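Uncharacterized protein (Kutzneria albida DSM 43870, PDB 5M6Q) is a microbial transglutaminase that probably cross-links proteins by transferring the gamma-glutamyl group of a glutamine side chain to an amine. Local coordinates at residues N54-L58 / P114-D118; L65-L70 / Q215-V219; Q77-N81 / K123-F127; P90-E94 / V109-S115. One frame throughout, in Å; residues are numbered along the deposited sequence.

Contact 1 of 4, residues N54-L58 / P114-D118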
loop_
_atom_site.group_PDB
_atom_site.type_symbol
_atom_site.label_atom_id
_atom_site.label_comp_id
_atom_site.label_asym_id
_atom_site.label_seq_id
_atom_site.Cartn_x
_atom_site.Cartn_y
_atom_site.Cartn_z
ATOM N N ASN A 54 10.618 0.482 -2.119
ATOM C CA ASN A 54 12.068 0.659 -2.276
ATOM C C ASN A 54 12.799 0.015 -1.103
ATOM O O ASN A 54 13.805 0.517 -0.623
ATOM C CB ASN A 54 12.429 2.152 -2.390
ATOM C CG ASN A 54 13.880 2.382 -2.838
ATOM O OD1 ASN A 54 14.503 1.499 -3.419
ATOM N ND2 ASN A 54 14.407 3.571 -2.571
ATOM N N ARG A 55 12.268 -1.110 -0.649
ATOM C CA ARG A 55 12.765 -1.761 0.548
ATOM C C ARG A 55 13.107 -3.213 0.322
ATOM O O ARG A 55 12.218 -4.061 0.185
ATOM C CB ARG A 55 11.737 -1.647 1.655
ATOM C CG ARG A 55 11.857 -0.341 2.369
ATOM C CD ARG A 55 10.840 -0.257 3.442
ATOM N NE ARG A 55 10.917 -1.369 4.378
ATOM C CZ ARG A 55 10.031 -1.557 5.346
ATOM N NH1 ARG A 55 9.026 -0.698 5.474
ATOM N NH2 ARG A 55 10.142 -2.588 6.174
ATOM N N GLU A 56 14.404 -3.498 0.324
ATOM C CA GLU A 56 14.884 -4.832 0.004
ATOM C C GLU A 56 14.482 -5.859 1.048
ATOM O O GLU A 56 14.491 -7.052 0.772
ATOM C CB GLU A 56 16.396 -4.817 -0.157
ATOM C CG GLU A 56 17.133 -4.423 1.098
ATOM C CD GLU A 56 18.631 -4.416 0.891
ATOM O OE1 GLU A 56 19.202 -5.503 0.632
ATOM O OE2 GLU A 56 19.221 -3.316 0.957
ATOM N N ASP A 57 14.120 -5.401 2.244
ATOM C CA ASP A 57 13.720 -6.311 3.314
ATOM C C ASP A 57 12.283 -6.813 3.149
ATOM O O ASP A 57 11.813 -7.645 3.936
ATOM C CB ASP A 57 13.871 -5.634 4.683
ATOM C CG ASP A 57 13.035 -4.368 4.814
ATOM O OD1 ASP A 57 13.003 -3.553 3.863
ATOM O OD2 ASP A 57 12.417 -4.178 5.880
ATOM N N LEU A 58 11.588 -6.312 2.132
ATOM C CA LEU A 58 10.203 -6.712 1.893
ATOM C C LEU A 58 10.056 -7.531 0.619
ATOM O O LEU A 58 10.626 -7.197 -0.415
ATOM C CB LEU A 58 9.300 -5.484 1.805
ATOM C CG LEU A 58 9.180 -4.683 3.099
ATOM C CD1 LEU A 58 8.439 -3.399 2.824
ATOM C CD2 LEU A 58 8.467 -5.501 4.155
ATOM N N PRO A 114 11.282 -0.102 9.964
ATOM C CA PRO A 114 12.442 -0.959 9.694
ATOM C C PRO A 114 13.702 -0.449 10.400
ATOM O O PRO A 114 14.302 0.510 9.939
ATOM C CB PRO A 114 12.589 -0.886 8.174
ATOM C CG PRO A 114 11.996 0.448 7.805
ATOM C CD PRO A 114 10.890 0.703 8.790
ATOM N N SER A 115 14.090 -1.099 11.494
ATOM C CA SER A 115 15.236 -0.674 12.314
ATOM C C SER A 115 16.559 -0.470 11.568
ATOM O O SER A 115 17.353 0.386 11.946
ATOM C CB SER A 115 15.469 -1.688 13.435
ATOM O OG SER A 115 14.273 -1.882 14.165
ATOM N N TRP A 116 16.800 -1.242 10.515
ATOM C CA TRP A 116 18.089 -1.180 9.825
ATOM C C TRP A 116 18.202 -0.022 8.816
ATOM O O TRP A 116 19.288 0.243 8.297
ATOM C CB TRP A 116 18.355 -2.500 9.114
ATOM C CG TRP A 116 17.417 -2.724 7.994
ATOM C CD1 TRP A 116 16.162 -3.254 8.067
ATOM C CD2 TRP A 116 17.643 -2.407 6.619
ATOM N NE1 TRP A 116 15.592 -3.293 6.817
ATOM C CE2 TRP A 116 16.481 -2.777 5.909
ATOM C CE3 TRP A 116 18.715 -1.846 5.916
ATOM C CZ2 TRP A 116 16.363 -2.609 4.530
ATOM C CZ3 TRP A 116 18.599 -1.682 4.547
ATOM C CH2 TRP A 116 17.431 -2.057 3.868
ATOM N N ILE A 117 17.094 0.658 8.525
ATOM C CA ILE A 117 17.150 1.853 7.688
ATOM C C ILE A 117 17.132 3.098 8.571
ATOM O O ILE A 117 16.234 3.267 9.392
ATOM C CB ILE A 117 15.990 1.885 6.672
ATOM C CG1 ILE A 117 16.034 0.643 5.779
ATOM C CG2 ILE A 117 16.052 3.150 5.815
ATOM C CD1 ILE A 117 14.780 0.459 4.924
ATOM N N ASP A 118 18.116 3.972 8.413
ATOM C CA ASP A 118 18.129 5.205 9.198
ATOM C C ASP A 118 16.878 6.067 8.941
ATOM O O ASP A 118 16.451 6.255 7.801
ATOM C CB ASP A 118 19.393 6.000 8.903
ATOM C CG ASP A 118 19.451 7.294 9.680
ATOM O OD1 ASP A 118 19.574 7.241 10.922
ATOM O OD2 ASP A 118 19.363 8.368 9.052
#

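Contact 2 of 4, residues L65-L70 / Q215-V219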
loop_
_atom_site.group_PDB
_atom_site.type_symbol
_atom_site.label_atom_id
_atom_site.label_comp_id
_atom_site.label_asym_id
_atom_site.label_seq_id
_atom_site.Cartn_x
_atom_site.Cartn_y
_atom_site.Cartn_z
ATOM N N LEU A 65 -0.307 -1.692 9.357
ATOM C CA LEU A 65 -1.019 -0.450 9.622
ATOM C C LEU A 65 -2.056 -0.251 8.537
ATOM O O LEU A 65 -1.858 0.554 7.622
ATOM C CB LEU A 65 -0.058 0.744 9.667
ATOM C CG LEU A 65 1.038 0.791 10.740
ATOM C CD1 LEU A 65 1.832 2.085 10.587
ATOM C CD2 LEU A 65 0.488 0.644 12.188
ATOM N N SER A 66 -3.155 -0.997 8.650
ATOM C CA SER A 66 -4.224 -0.997 7.645
ATOM C C SER A 66 -5.492 -0.390 8.217
ATOM O O SER A 66 -5.863 -0.690 9.347
ATOM C CB SER A 66 -4.518 -2.417 7.149
ATOM O OG SER A 66 -3.423 -2.947 6.430
ATOM N N PHE A 67 -6.192 0.407 7.412
ATOM C CA PHE A 67 -7.354 1.144 7.909
ATOM C C PHE A 67 -8.546 1.084 6.943
ATOM O O PHE A 67 -8.369 0.918 5.740
ATOM C CB PHE A 67 -6.945 2.600 8.192
ATOM C CG PHE A 67 -5.737 2.708 9.066
ATOM C CD1 PHE A 67 -5.850 2.568 10.443
ATOM C CD2 PHE A 67 -4.484 2.910 8.526
ATOM C CE1 PHE A 67 -4.739 2.650 11.255
ATOM C CE2 PHE A 67 -3.369 2.982 9.339
ATOM C CZ PHE A 67 -3.495 2.856 10.699
ATOM N N GLY A 68 -9.756 1.215 7.491
ATOM C CA GLY A 68 -10.977 1.152 6.709
ATOM C C GLY A 68 -11.176 2.348 5.785
ATOM O O GLY A 68 -11.882 2.253 4.784
ATOM N N SER A 69 -10.559 3.480 6.098
ATOM C CA SER A 69 -10.743 4.648 5.238
ATOM C C SER A 69 -9.435 5.350 4.888
ATOM O O SER A 69 -8.487 5.364 5.671
ATOM C CB SER A 69 -11.710 5.639 5.890
ATOM O OG SER A 69 -11.062 6.391 6.893
ATOM N N LEU A 70 -9.392 5.920 3.688
ATOM C CA LEU A 70 -8.235 6.667 3.216
ATOM C C LEU A 70 -7.874 7.822 4.157
ATOM O O LEU A 70 -6.700 8.057 4.420
ATOM C CB LEU A 70 -8.493 7.197 1.802
ATOM C CG LEU A 70 -7.382 8.062 1.214
ATOM C CD1 LEU A 70 -6.061 7.280 1.147
ATOM C CD2 LEU A 70 -7.786 8.627 -0.162
ATOM N N GLN A 215 -11.663 -3.690 1.329
ATOM C CA GLN A 215 -10.641 -2.763 0.889
ATOM C C GLN A 215 -10.094 -2.050 2.110
ATOM O O GLN A 215 -10.860 -1.599 2.958
ATOM C CB GLN A 215 -11.202 -1.758 -0.123
ATOM C CG GLN A 215 -10.155 -0.765 -0.619
ATOM C CD GLN A 215 -10.628 0.015 -1.837
ATOM O OE1 GLN A 215 -11.690 -0.260 -2.378
ATOM N NE2 GLN A 215 -9.837 0.986 -2.273
ATOM N N VAL A 216 -8.769 -1.977 2.206
ATOM C CA VAL A 216 -8.096 -1.250 3.277
ATOM C C VAL A 216 -7.126 -0.230 2.695
ATOM O O VAL A 216 -6.691 -0.346 1.561
ATOM C CB VAL A 216 -7.328 -2.201 4.237
ATOM C CG1 VAL A 216 -8.288 -3.139 4.964
ATOM C CG2 VAL A 216 -6.274 -2.984 3.479
ATOM N N PHE A 217 -6.790 0.768 3.503
ATOM C CA PHE A 217 -5.797 1.744 3.144
ATOM C C PHE A 217 -4.677 1.613 4.158
ATOM O O PHE A 217 -4.896 1.723 5.364
ATOM C CB PHE A 217 -6.402 3.146 3.127
ATOM C CG PHE A 217 -7.484 3.303 2.107
ATOM C CD1 PHE A 217 -7.178 3.726 0.823
ATOM C CD2 PHE A 217 -8.787 2.965 2.409
ATOM C CE1 PHE A 217 -8.166 3.847 -0.120
ATOM C CE2 PHE A 217 -9.778 3.084 1.466
ATOM C CZ PHE A 217 -9.468 3.521 0.205
ATOM N N THR A 218 -3.479 1.391 3.645
ATOM C CA THR A 218 -2.379 0.891 4.447
ATOM C C THR A 218 -1.229 1.854 4.401
ATOM O O THR A 218 -0.898 2.403 3.352
ATOM C CB THR A 218 -1.930 -0.502 3.950
ATOM O OG1 THR A 218 -3.042 -1.398 4.031
ATOM C CG2 THR A 218 -0.763 -1.047 4.783
ATOM N N VAL A 219 -0.637 2.077 5.560
ATOM C CA VAL A 219 0.501 2.963 5.682
ATOM C C VAL A 219 1.723 2.112 5.912
ATOM O O VAL A 219 1.704 1.213 6.752
ATOM C CB VAL A 219 0.300 3.966 6.831
ATOM C CG1 VAL A 219 1.467 4.943 6.881
ATOM C CG2 VAL A 219 -1.016 4.689 6.683
HETATM O O HOH W 1 1.474 -1.593 7.074
HETATM O O HOH W 2 -12.705 0.614 2.870
#

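Contact 3 of 4, residues Q77-N81 / K123-F127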
loop_
_atom_site.group_PDB
_atom_site.type_symbol
_atom_site.label_atom_id
_atom_site.label_comp_id
_atom_site.label_asym_id
_atom_site.label_seq_id
_atom_site.Cartn_x
_atom_site.Cartn_y
_atom_site.Cartn_z
ATOM N N GLN A 77 -0.248 8.615 8.171
ATOM C CA GLN A 77 0.897 8.997 7.349
ATOM C C GLN A 77 1.506 10.305 7.836
ATOM O O GLN A 77 2.717 10.396 8.037
ATOM C CB GLN A 77 0.486 9.131 5.873
ATOM C CG GLN A 77 1.637 9.505 4.944
ATOM C CD GLN A 77 1.166 9.871 3.546
ATOM O OE1 GLN A 77 0.088 10.457 3.369
ATOM N NE2 GLN A 77 1.965 9.518 2.541
ATOM N N ALA A 78 0.673 11.320 8.034
ATOM C CA ALA A 78 1.207 12.615 8.469
ATOM C C ALA A 78 1.845 12.500 9.854
ATOM O O ALA A 78 2.896 13.077 10.104
ATOM C CB ALA A 78 0.129 13.679 8.467
ATOM N N ALA A 79 1.223 11.742 10.744
ATOM C CA ALA A 79 1.755 11.595 12.090
ATOM C C ALA A 79 3.137 10.918 12.053
ATOM O O ALA A 79 4.080 11.372 12.705
ATOM C CB ALA A 79 0.784 10.811 12.960
ATOM N N LEU A 80 3.251 9.840 11.284
ATOM C CA LEU A 80 4.508 9.120 11.168
ATOM C C LEU A 80 5.597 9.938 10.484
ATOM O O LEU A 80 6.751 9.915 10.919
ATOM C CB LEU A 80 4.313 7.811 10.413
ATOM C CG LEU A 80 3.545 6.725 11.153
ATOM C CD1 LEU A 80 3.265 5.608 10.174
ATOM C CD2 LEU A 80 4.323 6.219 12.368
ATOM N N ASN A 81 5.249 10.635 9.406
ATOM C CA ASN A 81 6.214 11.500 8.733
ATOM C C ASN A 81 6.729 12.583 9.684
ATOM O O ASN A 81 7.911 12.918 9.677
ATOM C CB ASN A 81 5.603 12.144 7.481
ATOM C CG ASN A 81 5.671 11.236 6.265
ATOM O OD1 ASN A 81 6.483 10.308 6.205
ATOM N ND2 ASN A 81 4.811 11.495 5.293
ATOM N N LYS A 123 10.052 7.490 4.550
ATOM C CA LYS A 123 8.824 8.259 4.454
ATOM C C LYS A 123 7.640 7.307 4.557
ATOM O O LYS A 123 7.683 6.187 4.039
ATOM C CB LYS A 123 8.763 9.043 3.145
ATOM C CG LYS A 123 8.922 8.167 1.928
ATOM C CD LYS A 123 8.337 8.799 0.686
ATOM C CE LYS A 123 8.809 8.059 -0.569
ATOM N NZ LYS A 123 8.121 8.566 -1.795
ATOM N N ALA A 124 6.588 7.749 5.232
ATOM C CA ALA A 124 5.355 6.984 5.289
ATOM C C ALA A 124 4.603 7.120 3.964
ATOM O O ALA A 124 4.400 8.224 3.472
ATOM C CB ALA A 124 4.503 7.446 6.447
ATOM N N SER A 125 4.213 5.989 3.384
ATOM C CA SER A 125 3.530 5.969 2.102
ATOM C C SER A 125 2.239 5.188 2.239
ATOM O O SER A 125 2.059 4.485 3.219
ATOM C CB SER A 125 4.420 5.359 1.026
ATOM O OG SER A 125 5.541 6.192 0.804
ATOM N N ILE A 126 1.336 5.339 1.274
ATOM C CA ILE A 126 0.017 4.708 1.333
ATOM C C ILE A 126 -0.186 3.826 0.115
ATOM O O ILE A 126 0.222 4.164 -1.001
ATOM C CB ILE A 126 -1.115 5.751 1.434
ATOM C CG1 ILE A 126 -1.036 6.493 2.764
ATOM C CG2 ILE A 126 -2.519 5.112 1.258
ATOM C CD1 ILE A 126 -2.085 7.569 2.909
ATOM N N PHE A 127 -0.796 2.677 0.340
ATOM C CA PHE A 127 -1.329 1.904 -0.759
ATOM C C PHE A 127 -2.646 1.335 -0.290
ATOM O O PHE A 127 -2.907 1.284 0.904
ATOM C CB PHE A 127 -0.351 0.814 -1.206
ATOM C CG PHE A 127 -0.012 -0.170 -0.138
ATOM C CD1 PHE A 127 -0.791 -1.300 0.057
ATOM C CD2 PHE A 127 1.105 0.016 0.664
ATOM C CE1 PHE A 127 -0.474 -2.226 1.049
ATOM C CE2 PHE A 127 1.421 -0.898 1.661
ATOM C CZ PHE A 127 0.635 -2.023 1.842
#

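Contact 4 of 4, residues P90-E94 / V109-S115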
loop_
_atom_site.group_PDB
_atom_site.type_symbol
_atom_site.label_atom_id
_atom_site.label_comp_id
_atom_site.label_asym_id
_atom_site.label_seq_id
_atom_site.Cartn_x
_atom_site.Cartn_y
_atom_site.Cartn_z
ATOM N N PRO A 90 15.612 3.960 16.534
ATOM C CA PRO A 90 14.457 3.104 16.829
ATOM C C PRO A 90 13.862 3.316 18.221
ATOM O O PRO A 90 12.641 3.365 18.338
ATOM C CB PRO A 90 15.029 1.695 16.688
ATOM C CG PRO A 90 16.087 1.849 15.625
ATOM C CD PRO A 90 16.680 3.222 15.830
ATOM N N ALA A 91 14.689 3.467 19.251
ATOM C CA ALA A 91 14.160 3.662 20.606
ATOM C C ALA A 91 13.423 5.006 20.751
ATOM O O ALA A 91 12.410 5.108 21.462
ATOM C CB ALA A 91 15.295 3.553 21.646
ATOM N N GLN A 92 13.921 6.032 20.068
ATOM C CA GLN A 92 13.297 7.352 20.126
ATOM C C GLN A 92 11.969 7.351 19.384
ATOM O O GLN A 92 11.042 8.069 19.739
ATOM C CB GLN A 92 14.219 8.420 19.546
ATOM C CG GLN A 92 15.326 8.854 20.497
ATOM C CD GLN A 92 16.330 9.762 19.816
ATOM O OE1 GLN A 92 16.622 9.600 18.632
ATOM N NE2 GLN A 92 16.864 10.725 20.564
ATOM N N TYR A 93 11.895 6.538 18.341
ATOM C CA TYR A 93 10.671 6.386 17.568
ATOM C C TYR A 93 9.582 5.736 18.442
ATOM O O TYR A 93 8.426 6.166 18.453
ATOM C CB TYR A 93 10.974 5.565 16.303
ATOM C CG TYR A 93 9.773 5.031 15.553
ATOM C CD1 TYR A 93 9.223 3.794 15.872
ATOM C CD2 TYR A 93 9.201 5.755 14.512
ATOM C CE1 TYR A 93 8.140 3.296 15.183
ATOM C CE2 TYR A 93 8.115 5.263 13.813
ATOM C CZ TYR A 93 7.586 4.033 14.158
ATOM O OH TYR A 93 6.513 3.531 13.476
ATOM N N GLU A 94 9.962 4.717 19.200
ATOM C CA GLU A 94 9.006 4.015 20.042
ATOM C C GLU A 94 8.447 4.974 21.087
ATOM O O GLU A 94 7.244 5.000 21.335
ATOM C CB GLU A 94 9.654 2.795 20.714
ATOM C CG GLU A 94 8.688 1.970 21.526
ATOM C CD GLU A 94 9.280 0.644 21.994
ATOM O OE1 GLU A 94 10.345 0.231 21.475
ATOM O OE2 GLU A 94 8.672 0.013 22.885
ATOM N N VAL A 109 2.478 -0.229 15.360
ATOM C CA VAL A 109 3.196 0.959 14.916
ATOM C C VAL A 109 4.697 0.795 15.117
ATOM O O VAL A 109 5.495 1.197 14.273
ATOM C CB VAL A 109 2.686 2.217 15.643
ATOM C CG1 VAL A 109 3.430 3.445 15.139
ATOM C CG2 VAL A 109 1.175 2.357 15.436
ATOM N N VAL A 110 5.088 0.190 16.234
ATOM C CA VAL A 110 6.507 0.002 16.512
ATOM C C VAL A 110 7.099 -0.987 15.510
ATOM O O VAL A 110 8.161 -0.755 14.944
ATOM C CB VAL A 110 6.747 -0.462 17.971
ATOM C CG1 VAL A 110 8.234 -0.713 18.204
ATOM C CG2 VAL A 110 6.217 0.579 18.954
ATOM N N LYS A 111 6.395 -2.079 15.277
ATOM C CA LYS A 111 6.815 -3.085 14.311
ATOM C C LYS A 111 6.972 -2.514 12.887
ATOM O O LYS A 111 7.764 -3.024 12.085
ATOM C CB LYS A 111 5.801 -4.235 14.315
ATOM C CG LYS A 111 6.255 -5.495 13.596
ATOM C CD LYS A 111 5.082 -6.268 12.975
ATOM C CE LYS A 111 4.238 -6.982 14.020
ATOM N NZ LYS A 111 3.231 -7.913 13.407
ATOM N N ALA A 112 6.218 -1.458 12.576
ATOM C CA ALA A 112 6.184 -0.909 11.218
ATOM C C ALA A 112 7.508 -0.275 10.820
ATOM O O ALA A 112 7.838 -0.232 9.643
ATOM C CB ALA A 112 5.059 0.107 11.079
ATOM N N LEU A 113 8.272 0.211 11.795
ATOM C CA LEU A 113 9.584 0.777 11.503
ATOM C C LEU A 113 10.623 -0.279 11.120
ATOM O O LEU A 113 10.838 -1.242 11.855
ATOM C CB LEU A 113 10.097 1.563 12.708
ATOM C CG LEU A 113 11.417 2.312 12.540
ATOM C CD1 LEU A 113 11.200 3.641 11.832
ATOM C CD2 LEU A 113 12.061 2.513 13.907
ATOM N N PRO A 114 11.282 -0.102 9.964
ATOM C CA PRO A 114 12.442 -0.959 9.694
ATOM C C PRO A 114 13.702 -0.449 10.400
ATOM O O PRO A 114 14.302 0.510 9.939
ATOM C CB PRO A 114 12.589 -0.886 8.174
ATOM C CG PRO A 114 11.996 0.448 7.805
ATOM C CD PRO A 114 10.890 0.703 8.790
ATOM N N SER A 115 14.090 -1.099 11.494
ATOM C CA SER A 115 15.236 -0.674 12.314
ATOM C C SER A 115 16.559 -0.470 11.568
ATOM O O SER A 115 17.353 0.386 11.946
ATOM C CB SER A 115 15.469 -1.688 13.435
ATOM O OG SER A 115 14.273 -1.882 14.165
#

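Contact 1 of 4, residues N54-L58 / P114-D118
Pro114 covers one face of the Arg55 guanidinium, its CG over the centre and 3.7 Å from Arg55 CZ, the two side chains crossing at about a right angle. Leu58 CD1 covers the opposite face, sandwiching the charged plane between apolar groups. At the guanidinium edge, in plane, sits the carboxylate of Asp57. The indole of Trp116 has CG1 of Ile117 over one face and Asp57 at its edge, with Asp57 CG 3.4 Å from Trp116 NE1 and the carboxylate plane turned 79° from the ring. Asp57 CG lies between its own backbone N and carbonyl carbon (chi1 59°), which brings the carboxylate between the guanidinium and the Trp116 edge. Arg55 grips it side-on with two nearly straight bonds, NE to Asp57 OD1 at 3.1 Å and NH2 to Asp57 OD2 at 2.8 Å, which fixes the rotation of both groups.

Two type I beta turns meet here, Arg55 to Leu58 after helix 47-53 and Pro114 to Ile117 after helix 109-112, each closed by a backbone bond from fourth residue to first. The third guanidinium nitrogen, Arg55 NH1, reaches the carbonyl of Phe221 on strand 214-223, tying the first turn to the sheet, while Pro114 and Ile117 rest on Leu122. Farther out, Glu56 CG approaches Trp116 CH2 at 3.7 Å, and the Glu56 carboxylate stands nearly perpendicular to the indole.

Contact 2 of 4, residues L65-L70 / Q215-V219
With OG beside the backbone N in Ser66 (chi1 -66°) and OG1 placed likewise in Thr218 (chi1 -59°), the two hydroxyls meet across a non-hydrogen-bonded pair of antiparallel strands. Phe67 and Phe217 take the same first-torsion position, but as a hydrogen-bonded pair their side chains emerge on the other face of the sheet. Strand 66-67 is the short end strand of the antiparallel sheet, bonded along strand 214-223, and its other edge is met by backbone bonds of Ser66 to Val157 and Gly68 to Asp155.

Phe217 N gives a 2.7 Å bond to Phe67 O, and Phe67 N returns a more bent one to Phe217 O. Two residues along, Val219 N donates to Leu65 O. Thr218 OG1 gives its proton to Ser66 OG, and that oxygen in turn bonds the carbonyl of Leu63, so the Ser66 hydroxyl is held between the Thr218 hydroxyl and a main-chain carbonyl. Beyond the paired residues, waters carry the connection: one joins Leu65 N to Val219 O, the other Gly68 O to Gln215 O.

Past Gly68 the chain turns over the Phe217 ring. Ser69 is the N-cap of helix 70-84, its OG bonded to Asp155 and Thr72, and Leu70, the first residue of that helix, lies over the phenyl face. Leu70 CB stands 3.9 Å from the Phe217 ring centroid, a CH-pi contact only 12° off the normal. Phe67, its ring against Val76 of the same helix, presents its edge to Val219, with Phe67 CE2 3.9 Å from Val219 CG2.

Contact 3 of 4, residues Q77-N81 / K123-F127
Gln77 and Asn81, one helical turn apart, reach from helix 70-84 to the two polar backbone atoms of Ala124. The amide nitrogen Gln77 NE2 donates to Ala124 O at 2.9 Å, a straight bond (168° at the hydrogen) with the acceptor in the plane of the glutamine amide, although the donor stands above the carbonyl plane of Ala124. In the other direction, Ala124 N gives its proton to Asn81 OD1 at 2.7 Å. One residue of the strand is therefore gripped through both its N-H and its C=O.

The glutamine amide is used at both ends. NE2 has a second acceptor in OE1 of Gln180, and OE1 is also bonded elsewhere in the protein, which should hold the amide's rotation. Its reach comes from an extended chain with CG anti to the backbone N (chi1 -179°), which carries the amide past Ala124 until Gln77 OE1 is 3.6 Å from Ile126 CD1. Between the two polar arms the methyl of Ala124 points toward the helix, 4.0 Å from Leu80 CB, consistent with the close approach of the two segment axes, 7.5 Å.

Lys123 and Ser125 bond along the backbone to strand 214-223, so the Gln77 and Asn81 amides use the strand edge turned away from it. The two segments run nearly antiparallel (166°), an alpha helix packed through Leu80 on an antiparallel beta sheet.

Contact 4 of 4, residues P90-E94 / V109-S115
The phenol of Tyr93 gives its proton to Val109 O, with Tyr93 OH 2.7 Å from that oxygen. The hydroxyl approaches from above the carbonyl plane, 41° out of it, while the carbonyl oxygen itself lies in the plane of the ring at its edge. The same Val109 O accepts a weak backbone bond from Ala112 N, within the short, loosely bonded helix 109-112.

Tyr93 leaves helix 90-99 with CG anti to the backbone N (chi1 166°), a torsion that stretches the ring across to the second segment. Leu113 lies over one face: its CB makes a CH-pi contact 3.9 Å from the ring centroid, and its two methyls follow the ring back toward the helix, CD2 3.7 Å from Tyr93 CD1. The CA of Val110 meets the ring edge. Pro90 CB touches Leu113 CD2 at 4.1 Å, and Glu94 lays its CG against Val110 CG2 at 3.8 Å.

Tyr93 also packs on Leu80, Ile83 and Phe221, joining helix 90-99 to helix 70-84 and the sheet. With Leu113 over its face and its hydroxyl bonded to a main-chain carbonyl, the ring is probably held in one orientation, its buried polar atom satisfied within a mostly apolar joint.

Contacts 2 and 3 address neighbouring strands of one sheet, 214-223 and 122-131, with centres 12 Å apart, and Thr218 N probably bonds Phe127 O at 2.8 Å between them. Leu80 is the common piece of the interior: its CD1 packs on Val219 CG1 of contact 2, and its CD2 lies 3.6 Å from Tyr93 OH of contact 4. Contact 4 also reaches contact 2 directly, where Leu65 meets Val109 and Ala112. Contact 1 continues from contact 4 through the shared Pro114 and Ser115, their centres 12 Å apart, but does not touch contacts 2 or 3, whose nearest atoms are about 8 and 7 Å away.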